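Local coordinates for protein acetylserotonin O-methyltransferase (Homo sapiens, PDB 4A6D) that transfers a methyl group from S-adenosylmethionine to N-acetylserotonin, the final step in making the hormone melatonin, and works as a homodimer, at residues V171-D176 against S199-C204; C29-F34 against V53-H58; E244-I249 against T272-G277; S165-S170 against T334-D339. All coordinates share one frame; numbering follows the deposited sequence.

Contact 1. Residues V171-D176 against S199-C204; sequences VLTAFD and SLYPGC
In the Rossmann-like methyltransferase domain, helix 192-200 is the crossover between the parallel strands 182-186 and 205-210, and here Tyr201 and Leu200, where that helix gives way to loop, meet Leu172 and Thr173 at the late part of helix 164-173. The polar link is one hydrogen bond: the hydroxyl OH of Tyr201 donates to the carbonyl O of Leu172 over 2.8 Å. The donor stands 26° out of the carbonyl plane, while the oxygen itself lies in the plane of the tyrosine ring, at its edge. The direction of the ring follows from chi1 of Tyr201 (-59°), which sets CG anti to the carbonyl carbon and sends the phenol across to the other helix. Its OH also comes within 3.1 Å of Phe175 O and takes a weak hydrogen bond from Leu177 N, so the phenol tip sits among backbone groups of the turn leaving helix 164-173. A phenylalanine in its place would keep the ring but would probably leave the carbonyl of Leu172 without its hydroxyl donor and Leu177 N without that weak acceptor. Beside this bond the packing is aliphatic. Leu200 lays CD1 against CB of Leu172 at 3.8 Å, the two side chains crossing at about a right angle, and Leu172 also reaches Leu193 and Cys197 of helix 192-200. Thr173 turns OG1 back to the carbonyl of Arg169 within its own helix, which leaves its methyl for the contact: CG2 lies 3.7 Å from CD2 of Leu200.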
loop_
_atom_site.group_PDB
_atom_site.type_symbol
_atom_site.label_atom_id
_atom_site.label_comp_id
_atom_site.label_asym_id
_atom_site.label_seq_id
_atom_site.Cartn_x
_atom_site.Cartn_y
_atom_site.Cartn_z
ATOM N N VAL A 171 19.750 8.133 19.069
ATOM C CA VAL A 171 18.922 8.361 20.250
ATOM C C VAL A 171 19.651 8.237 21.568
ATOM O O VAL A 171 19.444 9.066 22.454
ATOM C CB VAL A 171 17.572 7.607 20.216
ATOM C CG1 VAL A 171 16.698 8.107 19.066
ATOM C CG2 VAL A 171 17.763 6.091 20.143
ATOM N N LEU A 172 20.535 7.239 21.692
ATOM C CA LEU A 172 21.275 7.028 22.926
ATOM C C LEU A 172 22.419 8.022 23.143
ATOM O O LEU A 172 22.797 8.261 24.301
ATOM C CB LEU A 172 21.717 5.567 23.068
ATOM C CG LEU A 172 20.584 4.515 23.014
ATOM C CD1 LEU A 172 21.138 3.139 22.805
ATOM C CD2 LEU A 172 19.677 4.568 24.244
ATOM N N THR A 173 22.937 8.633 22.043
ATOM C CA THR A 173 24.017 9.635 22.113
ATOM C C THR A 173 23.582 11.102 21.934
ATOM O O THR A 173 24.432 11.988 22.023
ATOM C CB THR A 173 25.263 9.261 21.290
ATOM O OG1 THR A 173 24.932 9.266 19.905
ATOM C CG2 THR A 173 25.880 7.935 21.717
ATOM N N ALA A 174 22.268 11.356 21.746
ATOM C CA ALA A 174 21.667 12.693 21.660
ATOM C C ALA A 174 22.022 13.495 22.959
ATOM O O ALA A 174 22.319 14.686 22.892
ATOM C CB ALA A 174 20.146 12.559 21.508
ATOM N N PHE A 175 22.003 12.814 24.120
ATOM C CA PHE A 175 22.367 13.325 25.444
ATOM C C PHE A 175 23.429 12.391 26.027
ATOM O O PHE A 175 23.439 11.197 25.720
ATOM C CB PHE A 175 21.139 13.364 26.388
ATOM C CG PHE A 175 19.967 14.183 25.891
ATOM C CD1 PHE A 175 19.932 15.567 26.077
ATOM C CD2 PHE A 175 18.900 13.572 25.232
ATOM C CE1 PHE A 175 18.862 16.332 25.583
ATOM C CE2 PHE A 175 17.824 14.331 24.747
ATOM C CZ PHE A 175 17.800 15.702 24.939
ATOM N N ASP A 176 24.308 12.929 26.869
ATOM C CA ASP A 176 25.363 12.180 27.540
ATOM C C ASP A 176 24.767 11.486 28.764
ATOM O O ASP A 176 24.531 12.098 29.816
ATOM C CB ASP A 176 26.546 13.100 27.898
ATOM C CG ASP A 176 27.590 12.502 28.817
ATOM O OD1 ASP A 176 27.716 11.251 28.850
ATOM O OD2 ASP A 176 28.307 13.283 29.483
ATOM N N SER A 199 27.164 -1.020 25.108
ATOM C CA SER A 199 28.404 -0.934 24.328
ATOM C C SER A 199 28.820 0.542 24.232
ATOM O O SER A 199 30.010 0.860 24.310
ATOM C CB SER A 199 28.223 -1.544 22.940
ATOM O OG SER A 199 27.201 -0.886 22.214
ATOM N N LEU A 200 27.817 1.436 24.117
ATOM C CA LEU A 200 27.992 2.881 24.055
ATOM C C LEU A 200 28.465 3.443 25.394
ATOM O O LEU A 200 29.337 4.318 25.406
ATOM C CB LEU A 200 26.685 3.560 23.628
ATOM C CG LEU A 200 26.392 3.612 22.151
ATOM C CD1 LEU A 200 24.991 4.078 21.908
ATOM C CD2 LEU A 200 27.362 4.531 21.442
ATOM N N TYR A 201 27.913 2.928 26.516
ATOM C CA TYR A 201 28.269 3.368 27.874
ATOM C C TYR A 201 28.880 2.219 28.707
ATOM O O TYR A 201 28.181 1.543 29.471
ATOM C CB TYR A 201 27.075 4.050 28.571
ATOM C CG TYR A 201 26.561 5.267 27.826
ATOM C CD1 TYR A 201 27.162 6.517 27.991
ATOM C CD2 TYR A 201 25.527 5.158 26.891
ATOM C CE1 TYR A 201 26.723 7.633 27.272
ATOM C CE2 TYR A 201 25.060 6.273 26.193
ATOM C CZ TYR A 201 25.668 7.507 26.381
ATOM O OH TYR A 201 25.213 8.620 25.719
ATOM N N PRO A 202 30.211 2.003 28.572
ATOM C CA PRO A 202 30.867 0.903 29.301
ATOM C C PRO A 202 30.773 0.925 30.822
ATOM O O PRO A 202 30.878 -0.133 31.450
ATOM C CB PRO A 202 32.323 0.999 28.838
ATOM C CG PRO A 202 32.267 1.711 27.539
ATOM C CD PRO A 202 31.172 2.702 27.692
ATOM N N GLY A 203 30.620 2.110 31.403
ATOM C CA GLY A 203 30.528 2.246 32.854
ATOM C C GLY A 203 29.192 1.796 33.411
ATOM O O GLY A 203 29.128 1.157 34.466
ATOM N N CYS A 204 28.122 2.107 32.664
ATOM C CA CYS A 204 26.715 1.849 32.969
ATOM C C CYS A 204 26.289 0.370 33.044
ATOM O O CYS A 204 26.980 -0.517 32.538
ATOM C CB CYS A 204 25.821 2.652 32.022
ATOM S SG CYS A 204 26.133 4.445 32.055
#

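Contact 2. Residues C29-F34 against V53-H58; sequences CELGVF and VRASAH
With chi1 of -60°, Val53 directs CG1 at the backbone of Leu31, whose own chi1 of -72° turns CG and its methyls toward the Val53-Ala55 backbone. The site belongs to the winged-helix-like dimerisation domain, where helix 7-31 turns into helix 33-39 and the chain leaves helix 46-53 for helix 57-69. Gly32 makes that first turn: its positive phi (74°) closes a Schellman motif, with Gly32 N bonded to Cys29 O, and the same residue serves as N-cap of the next helix. The turn presents the Leu31 carbonyl to the valine; Val53 CG1 is modelled 3.1 Å from Leu31 O, a closeness that is doubtful. The side-chain packing is apolar, with no hydrogen bond between the segments. CB of Leu31 meets CB of Val53 at 4.1 Å, and both Leu31 and Val33 pack further onto Leu63 of helix 57-69. Leu31 also touches Arg125 of the second subunit, and Ser56 OG is hydrogen-bonded to Val124 O of that subunit, which places the contact at the dimer interface. Past the valine, Leu31 CD2 comes to 4.4 Å from Ala55 CB, while Val33 adds CG2 at 4.1 Å from Val53 CG1.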
loop_
_atom_site.group_PDB
_atom_site.type_symbol
_atom_site.label_atom_id
_atom_site.label_comp_id
_atom_site.label_asym_id
_atom_site.label_seq_id
_atom_site.Cartn_x
_atom_site.Cartn_y
_atom_site.Cartn_z
ATOM N N CYS A 29 10.271 -10.508 0.871
ATOM C CA CYS A 29 10.836 -10.775 2.205
ATOM C C CYS A 29 10.328 -12.122 2.726
ATOM O O CYS A 29 11.145 -12.959 3.111
ATOM C CB CYS A 29 10.526 -9.645 3.184
ATOM S SG CYS A 29 11.642 -8.228 3.058
ATOM N N GLU A 30 8.991 -12.343 2.698
ATOM C CA GLU A 30 8.355 -13.590 3.121
ATOM C C GLU A 30 8.894 -14.810 2.323
ATOM O O GLU A 30 9.086 -15.874 2.905
ATOM C CB GLU A 30 6.805 -13.478 3.057
ATOM C CG GLU A 30 6.065 -14.821 3.177
ATOM C CD GLU A 30 4.717 -14.914 3.877
ATOM O OE1 GLU A 30 4.447 -14.105 4.792
ATOM O OE2 GLU A 30 3.950 -15.848 3.547
ATOM N N LEU A 31 9.158 -14.650 1.007
ATOM C CA LEU A 31 9.662 -15.745 0.170
ATOM C C LEU A 31 11.167 -16.027 0.313
ATOM O O LEU A 31 11.630 -17.096 -0.089
ATOM C CB LEU A 31 9.259 -15.563 -1.287
ATOM C CG LEU A 31 7.801 -15.801 -1.600
ATOM C CD1 LEU A 31 7.383 -14.992 -2.807
ATOM C CD2 LEU A 31 7.529 -17.271 -1.841
ATOM N N GLY A 32 11.890 -15.090 0.922
ATOM C CA GLY A 32 13.327 -15.178 1.169
ATOM C C GLY A 32 14.215 -14.976 -0.048
ATOM O O GLY A 32 15.357 -15.446 -0.050
ATOM N N VAL A 33 13.709 -14.249 -1.073
ATOM C CA VAL A 33 14.398 -13.931 -2.334
ATOM C C VAL A 33 15.818 -13.390 -2.097
ATOM O O VAL A 33 16.780 -13.907 -2.671
ATOM C CB VAL A 33 13.545 -12.972 -3.220
ATOM C CG1 VAL A 33 14.339 -12.439 -4.407
ATOM C CG2 VAL A 33 12.262 -13.647 -3.686
ATOM N N PHE A 34 15.928 -12.361 -1.242
ATOM C CA PHE A 34 17.181 -11.682 -0.896
ATOM C C PHE A 34 18.191 -12.581 -0.189
ATOM O O PHE A 34 19.375 -12.499 -0.512
ATOM C CB PHE A 34 16.903 -10.385 -0.119
ATOM C CG PHE A 34 15.836 -9.535 -0.778
ATOM C CD1 PHE A 34 16.055 -8.954 -2.026
ATOM C CD2 PHE A 34 14.599 -9.350 -0.171
ATOM C CE1 PHE A 34 15.058 -8.199 -2.650
ATOM C CE2 PHE A 34 13.612 -8.573 -0.783
ATOM C CZ PHE A 34 13.844 -8.013 -2.024
ATOM N N VAL A 53 12.803 -20.599 -3.713
ATOM C CA VAL A 53 11.739 -20.002 -2.890
ATOM C C VAL A 53 10.466 -20.864 -2.889
ATOM O O VAL A 53 9.539 -20.593 -2.118
ATOM C CB VAL A 53 11.451 -18.502 -3.197
ATOM C CG1 VAL A 53 12.686 -17.644 -2.965
ATOM C CG2 VAL A 53 10.897 -18.293 -4.607
ATOM N N ARG A 54 10.445 -21.915 -3.744
ATOM C CA ARG A 54 9.341 -22.859 -3.933
ATOM C C ARG A 54 8.070 -22.131 -4.363
ATOM O O ARG A 54 7.061 -22.124 -3.658
ATOM C CB ARG A 54 9.173 -23.804 -2.724
ATOM C CG ARG A 54 10.115 -24.999 -2.816
ATOM C CD ARG A 54 10.519 -25.568 -1.471
ATOM N NE ARG A 54 11.637 -24.843 -0.862
ATOM C CZ ARG A 54 12.923 -25.144 -1.036
ATOM N NH1 ARG A 54 13.278 -26.146 -1.836
ATOM N NH2 ARG A 54 13.864 -24.438 -0.419
ATOM N N ALA A 55 8.162 -21.481 -5.536
ATOM C CA ALA A 55 7.107 -20.667 -6.127
ATOM C C ALA A 55 7.033 -20.857 -7.639
ATOM O O ALA A 55 7.903 -21.499 -8.236
ATOM C CB ALA A 55 7.341 -19.199 -5.783
ATOM N N SER A 56 5.973 -20.312 -8.253
ATOM C CA SER A 56 5.716 -20.418 -9.679
ATOM C C SER A 56 6.647 -19.536 -10.498
ATOM O O SER A 56 7.041 -18.463 -10.047
ATOM C CB SER A 56 4.258 -20.084 -9.982
ATOM O OG SER A 56 3.972 -18.702 -9.839
ATOM N N ALA A 57 6.965 -19.997 -11.717
ATOM C CA ALA A 57 7.805 -19.341 -12.717
ATOM C C ALA A 57 7.263 -17.958 -13.049
ATOM O O ALA A 57 7.987 -16.969 -12.879
ATOM C CB ALA A 57 7.870 -20.195 -13.974
ATOM N N HIS A 58 5.980 -17.883 -13.471
ATOM C CA HIS A 58 5.327 -16.621 -13.810
ATOM C C HIS A 58 5.356 -15.630 -12.647
ATOM O O HIS A 58 5.806 -14.496 -12.826
ATOM C CB HIS A 58 3.901 -16.842 -14.348
ATOM C CG HIS A 58 3.271 -15.591 -14.892
ATOM N ND1 HIS A 58 3.850 -14.880 -15.940
ATOM C CD2 HIS A 58 2.149 -14.945 -14.497
ATOM C CE1 HIS A 58 3.065 -13.832 -16.139
ATOM N NE2 HIS A 58 2.026 -13.833 -15.299
#

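Contact 3. Residues E244-I249 against T272-G277; sequences EADLYI and TCKPGG
Asp246 and Gly277 bring the two backbones closest, their CA atoms 4.8 Å apart, after a type II turn from Lys274 to Gly277 has reversed the second segment; Gly277 CA makes a CA-H...O contact of 3.2 Å to Asp246 O, with an angle of 129° at the hydrogen. On one side of this approach Lys274 bends at chi4 and brings NZ to the anti lone pair of Asp246 OD1, forming a salt bridge. At 2.5 Å from NZ to OD1 it is unusually short, so its exact length is doubtful. The other carboxylate oxygen, OD2, accepts from Leu182 N. Waters fill in between the segments: one accepts from Lys274 N and donates to Ala245 O at 3.0 Å, and another donates to both Ala245 O and Thr272 O. The fold element is a beta-alpha-beta unit of the Rossmann-like sheet, in which helix 259-272 crosses from strand 247-251 to its parallel neighbour 278-283, and the contact joins the start of the first strand to the loop entering the second. Tyr248 carries the rest of the contact. Cys273 SG lies at its ring edge, 4.8 Å from the centroid and 73° off the ring normal, while Ala245 CB lies over one face, toward the rim. The Tyr248 hydroxyl bonds to Pro243 O, and the CG2 methyl of Thr272 reaches Tyr248 OH at 3.3 Å.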
loop_
_atom_site.group_PDB
_atom_site.type_symbol
_atom_site.label_atom_id
_atom_site.label_comp_id
_atom_site.label_asym_id
_atom_site.label_seq_id
_atom_site.Cartn_x
_atom_site.Cartn_y
_atom_site.Cartn_z
ATOM N N GLU A 244 15.287 -0.219 40.636
ATOM C CA GLU A 244 15.933 1.057 41.008
ATOM C C GLU A 244 16.835 1.447 39.880
ATOM O O GLU A 244 17.495 0.578 39.294
ATOM C CB GLU A 244 16.727 0.972 42.317
ATOM C CG GLU A 244 15.882 1.310 43.539
ATOM C CD GLU A 244 15.907 0.257 44.638
ATOM O OE1 GLU A 244 15.315 -0.832 44.441
ATOM O OE2 GLU A 244 16.523 0.523 45.698
ATOM N N ALA A 245 16.789 2.727 39.499
ATOM C CA ALA A 245 17.546 3.239 38.355
ATOM C C ALA A 245 17.706 4.746 38.463
ATOM O O ALA A 245 16.899 5.417 39.125
ATOM C CB ALA A 245 16.835 2.890 37.047
ATOM N N ASP A 246 18.763 5.269 37.820
ATOM C CA ASP A 246 19.081 6.692 37.783
ATOM C C ASP A 246 18.379 7.251 36.572
ATOM O O ASP A 246 17.983 8.414 36.579
ATOM C CB ASP A 246 20.610 6.905 37.670
ATOM C CG ASP A 246 21.393 6.279 38.809
ATOM O OD1 ASP A 246 21.098 6.597 39.970
ATOM O OD2 ASP A 246 22.298 5.468 38.534
ATOM N N LEU A 247 18.215 6.400 35.533
ATOM C CA LEU A 247 17.543 6.725 34.267
ATOM C C LEU A 247 16.525 5.668 33.876
ATOM O O LEU A 247 16.845 4.471 33.816
ATOM C CB LEU A 247 18.576 6.926 33.144
ATOM C CG LEU A 247 18.062 7.266 31.748
ATOM C CD1 LEU A 247 17.581 8.693 31.661
ATOM C CD2 LEU A 247 19.124 7.005 30.708
ATOM N N TYR A 248 15.299 6.118 33.587
ATOM C CA TYR A 248 14.244 5.258 33.035
ATOM C C TYR A 248 14.085 5.605 31.550
ATOM O O TYR A 248 13.963 6.784 31.214
ATOM C CB TYR A 248 12.929 5.405 33.823
ATOM C CG TYR A 248 13.053 4.832 35.226
ATOM C CD1 TYR A 248 12.827 3.478 35.470
ATOM C CD2 TYR A 248 13.500 5.621 36.286
ATOM C CE1 TYR A 248 13.019 2.929 36.731
ATOM C CE2 TYR A 248 13.686 5.080 37.565
ATOM C CZ TYR A 248 13.449 3.734 37.774
ATOM O OH TYR A 248 13.565 3.197 39.027
ATOM N N ILE A 249 14.179 4.600 30.658
ATOM C CA ILE A 249 14.062 4.786 29.201
ATOM C C ILE A 249 12.692 4.322 28.731
ATOM O O ILE A 249 12.303 3.199 29.032
ATOM C CB ILE A 249 15.202 4.072 28.414
ATOM C CG1 ILE A 249 16.609 4.424 28.988
ATOM C CG2 ILE A 249 15.087 4.321 26.888
ATOM C CD1 ILE A 249 17.838 3.642 28.363
ATOM N N THR A 272 9.316 7.168 41.731
ATOM C CA THR A 272 10.369 6.167 41.874
ATOM C C THR A 272 11.769 6.858 41.728
ATOM O O THR A 272 12.726 6.390 42.332
ATOM C CB THR A 272 10.142 4.999 40.901
ATOM O OG1 THR A 272 8.814 4.491 41.094
ATOM C CG2 THR A 272 11.118 3.858 41.118
ATOM N N CYS A 273 11.871 7.950 40.935
ATOM C CA CYS A 273 13.120 8.676 40.722
ATOM C C CYS A 273 13.598 9.386 41.987
ATOM O O CYS A 273 12.816 9.723 42.872
ATOM C CB CYS A 273 13.031 9.659 39.545
ATOM S SG CYS A 273 13.151 8.889 37.903
ATOM N N LYS A 274 14.890 9.683 42.008
ATOM C CA LYS A 274 15.533 10.409 43.079
ATOM C C LYS A 274 16.069 11.698 42.453
ATOM O O LYS A 274 16.104 11.764 41.228
ATOM C CB LYS A 274 16.640 9.541 43.740
ATOM C CG LYS A 274 17.805 9.251 42.802
ATOM C CD LYS A 274 19.067 8.713 43.489
ATOM C CE LYS A 274 19.846 7.822 42.545
ATOM N NZ LYS A 274 19.146 7.556 41.228
ATOM N N PRO A 275 16.468 12.727 43.250
ATOM C CA PRO A 275 17.022 13.961 42.664
ATOM C C PRO A 275 18.147 13.662 41.690
ATOM O O PRO A 275 18.993 12.809 41.983
ATOM C CB PRO A 275 17.565 14.706 43.891
ATOM C CG PRO A 275 16.733 14.263 44.970
ATOM C CD PRO A 275 16.438 12.816 44.719
ATOM N N GLY A 276 18.098 14.310 40.525
ATOM C CA GLY A 276 19.066 14.135 39.442
ATOM C C GLY A 276 18.706 13.005 38.494
ATOM O O GLY A 276 19.316 12.864 37.423
ATOM N N GLY A 277 17.696 12.216 38.886
ATOM C CA GLY A 277 17.165 11.118 38.090
ATOM C C GLY A 277 16.631 11.606 36.753
ATOM O O GLY A 277 16.206 12.762 36.631
HETATM O O HOH W 1 16.332 8.280 39.921
HETATM O O HOH W 2 18.406 4.873 41.999
HETATM O O HOH W 3 15.589 5.144 41.512
#

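Contact 4. Residues S165-S170 against T334-D339; sequences SVNGRS and TGAIYD
Asn167 and Tyr338 pair through two hydrogen bonds, the side-chain amide of the first meeting both backbone polar groups of the second. Tyr338 N donates to Asn167 OD1 at 2.9 Å and nearly straight, 170° at the hydrogen, though it stands 31° out of the amide plane. The return bond, Asn167 ND2 to Tyr338 O, is weak at 3.3 Å. Tyr338 O also accepts from Thr334 OG1 at 2.7 Å, and that hydroxyl in turn takes the N-H of Ala336, an ST turn. This hydroxyl and carbonyl close the loop on itself, while the OD1 bond is its main tie to the helix. Were Asn167 replaced by an alanine, the buried Tyr338 N would probably be left without its acceptor and the loop freer to shift against the helix. The chi1 of Asn167, -146°, lies away from a staggered value, consistent with the amide being held by the Tyr338 backbone. Ala336 CB rests against that amide, 3.4 Å from OD1 of Asn167 and almost as close to its ND2. One turn further on, Ser170 CB packs on Thr334 CG2 at 3.8 Å, its OG turned back to Asn167 O. The Tyr338 ring, with Ile337 CG2 over one face toward the rim, meets Trp164 and Arg252, both of which bind S-adenosylmethionine, so the contact backs onto the cofactor site. It thereby joins helix 164-173 to the loop between antiparallel strands 329-332 and 339-344, with Tyr299 of helix 294-305 against Ile337 and Tyr338, and Tyr9 of the second subunit against Ile337 and Val166.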
loop_
_atom_site.group_PDB
_atom_site.type_symbol
_atom_site.label_atom_id
_atom_site.label_comp_id
_atom_site.label_asym_id
_atom_site.label_seq_id
_atom_site.Cartn_x
_atom_site.Cartn_y
_atom_site.Cartn_z
ATOM N N SER A 165 19.178 -1.166 15.166
ATOM C CA SER A 165 20.415 -1.479 14.447
ATOM C C SER A 165 20.845 -0.287 13.561
ATOM O O SER A 165 22.030 -0.148 13.253
ATOM C CB SER A 165 20.235 -2.733 13.597
ATOM O OG SER A 165 19.221 -2.582 12.618
ATOM N N VAL A 166 19.877 0.577 13.183
ATOM C CA VAL A 166 20.098 1.783 12.376
ATOM C C VAL A 166 19.929 3.079 13.174
ATOM O O VAL A 166 20.710 3.997 12.984
ATOM C CB VAL A 166 19.249 1.828 11.074
ATOM C CG1 VAL A 166 20.044 1.323 9.889
ATOM C CG2 VAL A 166 17.949 1.055 11.210
ATOM N N ASN A 167 18.882 3.169 14.022
ATOM C CA ASN A 167 18.532 4.372 14.792
ATOM C C ASN A 167 19.063 4.418 16.240
ATOM O O ASN A 167 19.033 5.489 16.854
ATOM C CB ASN A 167 16.992 4.552 14.791
ATOM C CG ASN A 167 16.498 5.992 14.783
ATOM O OD1 ASN A 167 15.523 6.319 14.097
ATOM N ND2 ASN A 167 17.123 6.890 15.563
ATOM N N GLY A 168 19.519 3.278 16.764
ATOM C CA GLY A 168 20.005 3.136 18.133
ATOM C C GLY A 168 21.028 4.149 18.602
ATOM O O GLY A 168 20.814 4.801 19.629
ATOM N N ARG A 169 22.142 4.301 17.856
ATOM C CA ARG A 169 23.231 5.214 18.224
ATOM C C ARG A 169 22.820 6.681 18.344
ATOM O O ARG A 169 23.272 7.352 19.275
ATOM C CB ARG A 169 24.470 5.052 17.323
ATOM C CG ARG A 169 25.759 5.330 18.076
ATOM C CD ARG A 169 26.981 5.560 17.218
ATOM N NE ARG A 169 28.112 5.902 18.087
ATOM C CZ ARG A 169 28.544 7.142 18.319
ATOM N NH1 ARG A 169 27.986 8.176 17.695
ATOM N NH2 ARG A 169 29.553 7.354 19.151
ATOM N N SER A 170 21.966 7.161 17.419
ATOM C CA SER A 170 21.469 8.543 17.364
ATOM C C SER A 170 20.760 8.916 18.686
ATOM O O SER A 170 21.138 9.883 19.337
ATOM C CB SER A 170 20.502 8.732 16.188
ATOM O OG SER A 170 20.595 7.721 15.192
ATOM N N THR A 334 17.041 14.034 15.757
ATOM C CA THR A 334 18.185 13.259 15.245
ATOM C C THR A 334 18.381 13.285 13.734
ATOM O O THR A 334 19.472 12.942 13.254
ATOM C CB THR A 334 18.064 11.782 15.670
ATOM O OG1 THR A 334 16.855 11.252 15.120
ATOM C CG2 THR A 334 18.150 11.578 17.204
ATOM N N GLY A 335 17.315 13.620 13.003
ATOM C CA GLY A 335 17.275 13.570 11.550
ATOM C C GLY A 335 16.863 12.172 11.128
ATOM O O GLY A 335 16.781 11.879 9.934
ATOM N N ALA A 336 16.570 11.295 12.118
ATOM C CA ALA A 336 16.149 9.915 11.891
ATOM C C ALA A 336 14.662 9.728 12.228
ATOM O O ALA A 336 13.981 10.710 12.525
ATOM C CB ALA A 336 17.028 8.960 12.688
ATOM N N ILE A 337 14.124 8.508 12.100
ATOM C CA ILE A 337 12.719 8.325 12.438
ATOM C C ILE A 337 12.515 8.660 13.946
ATOM O O ILE A 337 11.662 9.487 14.289
ATOM C CB ILE A 337 12.190 6.918 12.034
ATOM C CG1 ILE A 337 12.230 6.747 10.491
ATOM C CG2 ILE A 337 10.781 6.691 12.574
ATOM C CD1 ILE A 337 12.223 5.281 10.039
ATOM N N TYR A 338 13.376 8.097 14.808
ATOM C CA TYR A 338 13.270 8.297 16.248
ATOM C C TYR A 338 14.134 9.391 16.828
ATOM O O TYR A 338 15.323 9.519 16.503
ATOM C CB TYR A 338 13.324 6.974 17.022
ATOM C CG TYR A 338 12.186 6.082 16.611
ATOM C CD1 TYR A 338 10.900 6.290 17.105
ATOM C CD2 TYR A 338 12.346 5.141 15.589
ATOM C CE1 TYR A 338 9.813 5.547 16.631
ATOM C CE2 TYR A 338 11.282 4.343 15.167
ATOM C CZ TYR A 338 10.013 4.565 15.674
ATOM O OH TYR A 338 8.954 3.819 15.215
ATOM N N ASP A 339 13.488 10.224 17.646
ATOM C CA ASP A 339 14.130 11.344 18.329
ATOM C C ASP A 339 14.277 11.027 19.809
ATOM O O ASP A 339 13.782 9.994 20.277
ATOM C CB ASP A 339 13.341 12.650 18.082
ATOM C CG ASP A 339 13.117 12.958 16.609
ATOM O OD1 ASP A 339 14.118 13.256 15.900
ATOM O OD2 ASP A 339 11.942 12.928 16.167
#

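How the contacts relate
All four contacts are partly buried, but the centre of contact 4 lies about 11 Å from the centre of the chain, against 21 to 26 Å for the others. Contacts 1 and 4 share helix 164-173 and touch each other: Val171 CG1 packs 4.2 Å from Thr334 CG2. Contacts 1 and 3 both involve crossover units of the Rossmann-like sheet, their centres about 16 Å apart. Contact 2 stands apart in the dimerisation domain, yet like contact 4 it reaches the second subunit. Chemistry follows place: an amide pairing with backbone near the cofactor site, one phenol bond with aliphatic packing between helices, a hydrated salt bridge at the start of a central strand, on the domain's periphery, and apolar side-chain packing between helix turns.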